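Local structure of hypothetical sugar ABC-transporter sugar binding protein (Arthrobacter globiformis, 7BVT) at residues A[202-205]-A[206-209]; A[395-398]-A[399-402]; A[117-120]-A[121-124]. The protein binds cyclic alpha-maltosyl-1,6-maltose outside the cell and probably delivers it to an ABC transporter for uptake. One frame throughout, in Å; residues are numbered along the deposited sequence.

Contact 1: residues A[202-205]-A[206-209]; sequences QVNL and WQAG
Both Asn-204 and Gln-207 carry CG anti to the carbonyl carbon, chi1 -65° and -70°, which lays the two amide side chains next to each other and pointing the same way. Asn-204 ND2 donates to Gln-207 OE1 over 2.8 Å. The acceptor lies in the amide plane of Asn-204, while the donor sits above the carbonyl plane of Gln-207, with the two amide planes 39° apart. Gln-207 OE1 also accepts from Trp-165, and Asn-204 OD1 accepts from Trp-234, so both buried amides are fixed in their rotation. Val-203 runs alongside Gln-207, with CG1 3.9 Å from NE2. One turn round, Trp-206 folds its indole back over Gln-202. The CB of Gln-202 stands over one face of the six-membered ring, 3.9 Å from its centroid, a CH-pi contact. Gln-202 O approaches the same ring system near its rim and also accepts the backbone N of Trp-206 at 2.9 Å. These are i to i+3 and i to i+4 contacts of the last turns of helix 195-207. The helix closes in a Schellman motif, with Gly-209 at positive phi and two bonds back into the last turn, of which Gly-209 N to Trp-206 O at 2.9 Å is one. At these backbone angles a side chain would collide with the carbonyl oxygen of Ala-208, so the position calls for glycine. Ala-208 N still bonds to Asn-204 O, at 3.0 Å. The polar end of Gln-202 is held elsewhere, OE1 by Asn-293 and NE2 by Tyr-377. The Trp-206 ring stacks with His-369.

Contact 2: residues A[395-398]-A[399-402]; sequences EASV and DDAL
Ser-397 O accepts the backbone N of Ala-401 over 2.9 Å, the shortest hydrogen bond here. The same residue offers its side chain: Ser-397 OG accepts from Asp-400 N at 3.1 Å. Ser-397 is therefore the N-cap of helix 398-415, and its hydroxyl takes up an N-H of the first turn. A chi1 of 66° sets OG between the backbone N and the carbonyl carbon, turned to meet that N-H. Asp-400 bends its carboxylate back beside the hydroxyl, with CG 3.3 Å from Ser-397 OG. Asp-399 and Asp-400 both lie in the first turn, where their negative charge would probably interact favourably with the helix dipole. The next backbone bond, Leu-402 N to Val-398 O, is 3.0 Å long. Over it, Val-398 and Leu-402 lie side by side and point the same way, and Val-398 CG1 meets Leu-402 CD1 at 4.1 Å. On another flank the methyls of Ala-396 and Ala-401 face each other, CB to CB at 4.3 Å, a loose apolar touch across the helix start. The apolar residues turn to neighbouring helices. Val-398 packs on Gln-232 and Val-235 of helix 225-239, and Leu-402 reaches Ala-228 and Leu-231 of that helix and Ile-388 of helix 377-392. Ala-396 and Ala-401 rest on Lys-390 and Ala-391 near the end of helix 377-392.

Contact 3: residues A[117-120]-A[121-124]; sequences DVND and ALTS
Asn-119 and Leu-122 make the capping bond of this turn: Asn-119 OD1 accepts the backbone N of Leu-122 at 3.0 Å. The N-H comes in the plane of the amide carbonyl, with an angle of 149° at the hydrogen. CG of Asn-119 is anti to its own N, chi1 177°, and this brings OD1 to the N-H of Leu-122 at the start of helix 120-125. Leu-122 CG lies beside the same oxygen, in van der Waals contact with OD1 at 3.5 Å. Asn-119 is the N-cap, and its backbone O accepts Thr-123 N at 3.1 Å. A second set of bonds gathers on Asp-120 O. It takes Ser-124 N at 2.9 Å and Ser-124 OG at 3.0 Å, and these two donors reach it from opposite faces of the carbonyl plane. One water joins the loop to the helix, hydrogen-bonded to Val-118 O and to Thr-123 OG1, 2.9 Å from each. The apolar contacts are few. Val-118 CG1 meets Thr-123 CG2 at 3.7 Å, and Asn-119 CB meets Leu-122 CD1 at 4.0 Å. Leu-122 and Asn-119 also pack on Leu-294 of strand 292-301. An alanine in place of Asn-119 would remove the amide and would probably leave the N-H of Leu-122 without its capping acceptor and open a gap beside the leucine. The side-chain carbonyl thus gives this first-turn N-H an acceptor that the preceding chain does not supply as a regular i to i-4 bond. Asn-119 O starts the regular helix bonds, and Asp-120 O is shared by two donors of Ser-124.

In the fold
Contact 3 comes first in the chain, then contact 1, then contact 2. Contacts 1 and 3 approach the bound glycan from different parts of the fold. Gln-202 has its side chain about 8 Å from a glucose unit, and Leu-122 about 9 Å, so both lie near the pocket without lining it. Their centres are 19 Å apart. Helix 195-207, which carries contact 1, also supplies the pocket residues Glu-195, Gly-196, Trp-199 and Asn-200. Contact 2 is more peripheral, 27 Å from the chain centre and 35 Å from contact 3, centre to centre. Helix 225-239 links it to contact 1: both pack on it, although their nearest atoms are about 7 Å apart.

Contact 1: residues A[202-205]-A[206-209]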
loop_
_atom_site.group_PDB
_atom_site.type_symbol
_atom_site.label_atom_id
_atom_site.label_comp_id
_atom_site.label_asym_id
_atom_site.label_seq_id
_atom_site.Cartn_x
_atom_site.Cartn_y
_atom_site.Cartn_z
ATOM N N GLN A 202 3.152 10.066 3.790
ATOM C CA GLN A 202 2.499 10.479 2.536
ATOM C C GLN A 202 0.984 10.583 2.761
ATOM O O GLN A 202 0.344 11.377 2.139
ATOM C CB GLN A 202 2.797 9.473 1.429
ATOM C CG GLN A 202 4.166 9.680 0.814
ATOM C CD GLN A 202 4.731 8.439 0.123
ATOM O OE1 GLN A 202 4.264 7.324 0.308
ATOM N NE2 GLN A 202 5.793 8.653 -0.675
ATOM N N VAL A 203 0.416 9.706 3.574
ATOM C CA VAL A 203 -1.049 9.742 3.845
ATOM C C VAL A 203 -1.414 11.150 4.286
ATOM O O VAL A 203 -2.329 11.732 3.751
ATOM C CB VAL A 203 -1.410 8.744 4.949
ATOM C CG1 VAL A 203 -2.844 8.927 5.411
ATOM C CG2 VAL A 203 -1.148 7.325 4.499
ATOM N N ASN A 204 -0.702 11.667 5.275
ATOM C CA ASN A 204 -1.054 12.966 5.888
ATOM C C ASN A 204 -0.661 14.121 4.959
ATOM O O ASN A 204 -1.431 15.119 4.881
ATOM C CB ASN A 204 -0.331 13.090 7.225
ATOM C CG ASN A 204 -0.795 12.075 8.253
ATOM O OD1 ASN A 204 0.020 11.559 9.012
ATOM N ND2 ASN A 204 -2.078 11.717 8.253
ATOM N N LEU A 205 0.399 13.968 4.153
ATOM C CA LEU A 205 0.772 14.960 3.128
ATOM C C LEU A 205 -0.408 15.083 2.138
ATOM O O LEU A 205 -0.860 16.182 1.819
ATOM C CB LEU A 205 2.069 14.494 2.464
ATOM C CG LEU A 205 2.483 15.290 1.226
ATOM C CD1 LEU A 205 2.936 16.701 1.597
ATOM C CD2 LEU A 205 3.574 14.543 0.495
ATOM N N TRP A 206 -0.926 13.982 1.625
ATOM C CA TRP A 206 -2.062 14.010 0.677
ATOM C C TRP A 206 -3.352 14.536 1.321
ATOM O O TRP A 206 -4.067 15.342 0.652
ATOM C CB TRP A 206 -2.274 12.632 0.095
ATOM C CG TRP A 206 -1.217 12.191 -0.855
ATOM C CD1 TRP A 206 -0.552 12.928 -1.792
ATOM C CD2 TRP A 206 -0.700 10.857 -0.939
ATOM N NE1 TRP A 206 0.358 12.133 -2.467
ATOM C CE2 TRP A 206 0.307 10.860 -1.938
ATOM C CE3 TRP A 206 -0.942 9.680 -0.213
ATOM C CZ2 TRP A 206 1.006 9.716 -2.273
ATOM C CZ3 TRP A 206 -0.267 8.541 -0.585
ATOM C CH2 TRP A 206 0.693 8.563 -1.589
ATOM N N GLN A 207 -3.618 14.197 2.580
ATOM C CA GLN A 207 -4.824 14.690 3.255
ATOM C C GLN A 207 -4.752 16.215 3.388
ATOM O O GLN A 207 -5.791 16.846 3.322
ATOM C CB GLN A 207 -4.906 14.108 4.669
ATOM C CG GLN A 207 -5.208 12.623 4.674
ATOM C CD GLN A 207 -5.153 12.084 6.073
ATOM O OE1 GLN A 207 -4.398 12.609 6.898
ATOM N NE2 GLN A 207 -5.992 11.089 6.392
ATOM N N ALA A 208 -3.566 16.802 3.552
ATOM C CA ALA A 208 -3.387 18.269 3.661
ATOM C C ALA A 208 -3.500 18.940 2.273
ATOM O O ALA A 208 -3.477 20.190 2.208
ATOM C CB ALA A 208 -2.072 18.585 4.311
ATOM N N GLY A 209 -3.629 18.174 1.190
ATOM C CA GLY A 209 -3.727 18.745 -0.168
ATOM C C GLY A 209 -2.373 18.833 -0.820
ATOM O O GLY A 209 -2.260 19.486 -1.861
#

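Contact 2: residues A[395-398]-A[399-402]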
loop_
_atom_site.group_PDB
_atom_site.type_symbol
_atom_site.label_atom_id
_atom_site.label_comp_id
_atom_site.label_asym_id
_atom_site.label_seq_id
_atom_site.Cartn_x
_atom_site.Cartn_y
_atom_site.Cartn_z
ATOM N N GLU A 395 15.965 17.316 16.192
ATOM C CA GLU A 395 17.305 17.804 15.764
ATOM C C GLU A 395 17.190 18.826 14.640
ATOM O O GLU A 395 18.230 19.371 14.233
ATOM C CB GLU A 395 18.190 16.634 15.354
ATOM C CG GLU A 395 18.668 15.818 16.546
ATOM C CD GLU A 395 19.250 14.472 16.159
ATOM O OE1 GLU A 395 19.614 14.312 14.978
ATOM O OE2 GLU A 395 19.290 13.569 17.022
ATOM N N ALA A 396 16.000 19.050 14.081
ATOM C CA ALA A 396 15.783 20.079 13.050
ATOM C C ALA A 396 14.393 20.670 13.184
ATOM O O ALA A 396 13.490 19.943 13.683
ATOM C CB ALA A 396 15.941 19.497 11.655
ATOM N N SER A 397 14.205 21.873 12.668
ATOM C CA SER A 397 12.870 22.502 12.589
ATOM C C SER A 397 12.080 21.856 11.457
ATOM O O SER A 397 12.662 21.247 10.555
ATOM C CB SER A 397 12.870 23.997 12.441
ATOM O OG SER A 397 13.409 24.380 11.208
ATOM N N VAL A 398 10.768 21.957 11.533
ATOM C CA VAL A 398 9.879 21.518 10.418
ATOM C C VAL A 398 10.354 22.172 9.098
ATOM O O VAL A 398 10.514 21.488 8.063
ATOM C CB VAL A 398 8.446 21.932 10.776
ATOM C CG1 VAL A 398 7.544 21.911 9.556
ATOM C CG2 VAL A 398 7.916 21.091 11.946
ATOM N N ASP A 399 10.556 23.487 9.085
ATOM C CA ASP A 399 10.952 24.201 7.839
ATOM C C ASP A 399 12.324 23.725 7.341
ATOM O O ASP A 399 12.460 23.495 6.103
ATOM C CB ASP A 399 10.965 25.703 8.086
ATOM C CG ASP A 399 9.572 26.288 8.070
ATOM O OD1 ASP A 399 8.609 25.509 7.904
ATOM O OD2 ASP A 399 9.460 27.522 8.205
ATOM N N ASP A 400 13.284 23.518 8.233
ATOM C CA ASP A 400 14.649 23.103 7.805
ATOM C C ASP A 400 14.625 21.645 7.331
ATOM O O ASP A 400 15.350 21.313 6.362
ATOM C CB ASP A 400 15.683 23.270 8.911
ATOM C CG ASP A 400 16.065 24.699 9.230
ATOM O OD1 ASP A 400 15.780 25.594 8.432
ATOM O OD2 ASP A 400 16.681 24.853 10.283
ATOM N N ALA A 401 13.782 20.794 7.923
ATOM C CA ALA A 401 13.748 19.364 7.535
ATOM C C ALA A 401 13.068 19.280 6.163
ATOM O O ALA A 401 13.484 18.458 5.314
ATOM C CB ALA A 401 13.074 18.535 8.616
ATOM N N LEU A 402 12.042 20.074 5.882
ATOM C CA LEU A 402 11.393 19.986 4.558
ATOM C C LEU A 402 12.329 20.517 3.459
ATOM O O LEU A 402 12.328 19.946 2.353
ATOM C CB LEU A 402 10.051 20.714 4.527
ATOM C CG LEU A 402 8.939 19.945 5.234
ATOM C CD1 LEU A 402 7.827 20.865 5.608
ATOM C CD2 LEU A 402 8.437 18.805 4.352
#

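Contact 3: residues A[117-120]-A[121-124]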
loop_
_atom_site.group_PDB
_atom_site.type_symbol
_atom_site.label_atom_id
_atom_site.label_comp_id
_atom_site.label_asym_id
_atom_site.label_seq_id
_atom_site.Cartn_x
_atom_site.Cartn_y
_atom_site.Cartn_z
ATOM N N ASP A 117 -12.285 -0.675 -14.899
ATOM C CA ASP A 117 -12.890 -0.956 -13.577
ATOM C C ASP A 117 -11.786 -0.981 -12.528
ATOM O O ASP A 117 -12.036 -0.554 -11.386
ATOM C CB ASP A 117 -13.622 -2.283 -13.626
ATOM C CG ASP A 117 -14.488 -2.624 -12.411
ATOM O OD1 ASP A 117 -14.777 -1.745 -11.583
ATOM O OD2 ASP A 117 -14.847 -3.810 -12.314
ATOM N N VAL A 118 -10.612 -1.517 -12.896
ATOM C CA VAL A 118 -9.483 -1.532 -11.946
ATOM C C VAL A 118 -9.302 -0.118 -11.390
ATOM O O VAL A 118 -9.383 0.860 -12.140
ATOM C CB VAL A 118 -8.196 -2.066 -12.604
ATOM C CG1 VAL A 118 -7.007 -1.941 -11.666
ATOM C CG2 VAL A 118 -8.360 -3.499 -13.020
ATOM N N ASN A 119 -8.976 -0.032 -10.121
ATOM C CA ASN A 119 -8.649 1.228 -9.422
ATOM C C ASN A 119 -7.739 2.122 -10.278
ATOM O O ASN A 119 -6.649 1.715 -10.702
ATOM C CB ASN A 119 -7.996 0.873 -8.086
ATOM C CG ASN A 119 -7.575 2.124 -7.348
ATOM O OD1 ASN A 119 -6.475 2.637 -7.666
ATOM N ND2 ASN A 119 -8.408 2.528 -6.409
ATOM N N ASP A 120 -8.137 3.383 -10.487
ATOM C CA ASP A 120 -7.422 4.261 -11.433
ATOM C C ASP A 120 -6.011 4.603 -10.931
ATOM O O ASP A 120 -5.116 4.802 -11.761
ATOM C CB ASP A 120 -8.235 5.553 -11.617
ATOM C CG ASP A 120 -9.567 5.408 -12.353
ATOM O OD1 ASP A 120 -9.869 4.358 -12.902
ATOM O OD2 ASP A 120 -10.281 6.442 -12.389
ATOM N N ALA A 121 -5.832 4.795 -9.645
ATOM C CA ALA A 121 -4.516 5.148 -9.102
ATOM C C ALA A 121 -3.563 4.003 -9.476
ATOM O O ALA A 121 -2.412 4.279 -9.811
ATOM C CB ALA A 121 -4.563 5.390 -7.627
ATOM N N LEU A 122 -4.039 2.761 -9.410
ATOM C CA LEU A 122 -3.181 1.584 -9.727
ATOM C C LEU A 122 -2.941 1.388 -11.221
ATOM O O LEU A 122 -1.807 0.986 -11.595
ATOM C CB LEU A 122 -3.736 0.324 -9.065
ATOM C CG LEU A 122 -3.724 0.399 -7.541
ATOM C CD1 LEU A 122 -4.542 -0.694 -6.933
ATOM C CD2 LEU A 122 -2.297 0.388 -7.009
ATOM N N THR A 123 -3.905 1.645 -12.106
ATOM C CA THR A 123 -3.622 1.562 -13.558
ATOM C C THR A 123 -2.720 2.733 -13.936
ATOM O O THR A 123 -1.840 2.569 -14.772
ATOM C CB THR A 123 -4.867 1.483 -14.440
ATOM O OG1 THR A 123 -5.733 2.582 -14.102
ATOM C CG2 THR A 123 -5.526 0.126 -14.287
ATOM N N SER A 124 -2.914 3.904 -13.338
ATOM C CA SER A 124 -2.028 5.057 -13.651
ATOM C C SER A 124 -0.590 4.750 -13.253
ATOM O O SER A 124 0.315 5.019 -14.048
ATOM C CB SER A 124 -2.500 6.292 -12.954
ATOM O OG SER A 124 -3.712 6.665 -13.579
HETATM O O HOH W 1 -8.564 2.237 -14.518
#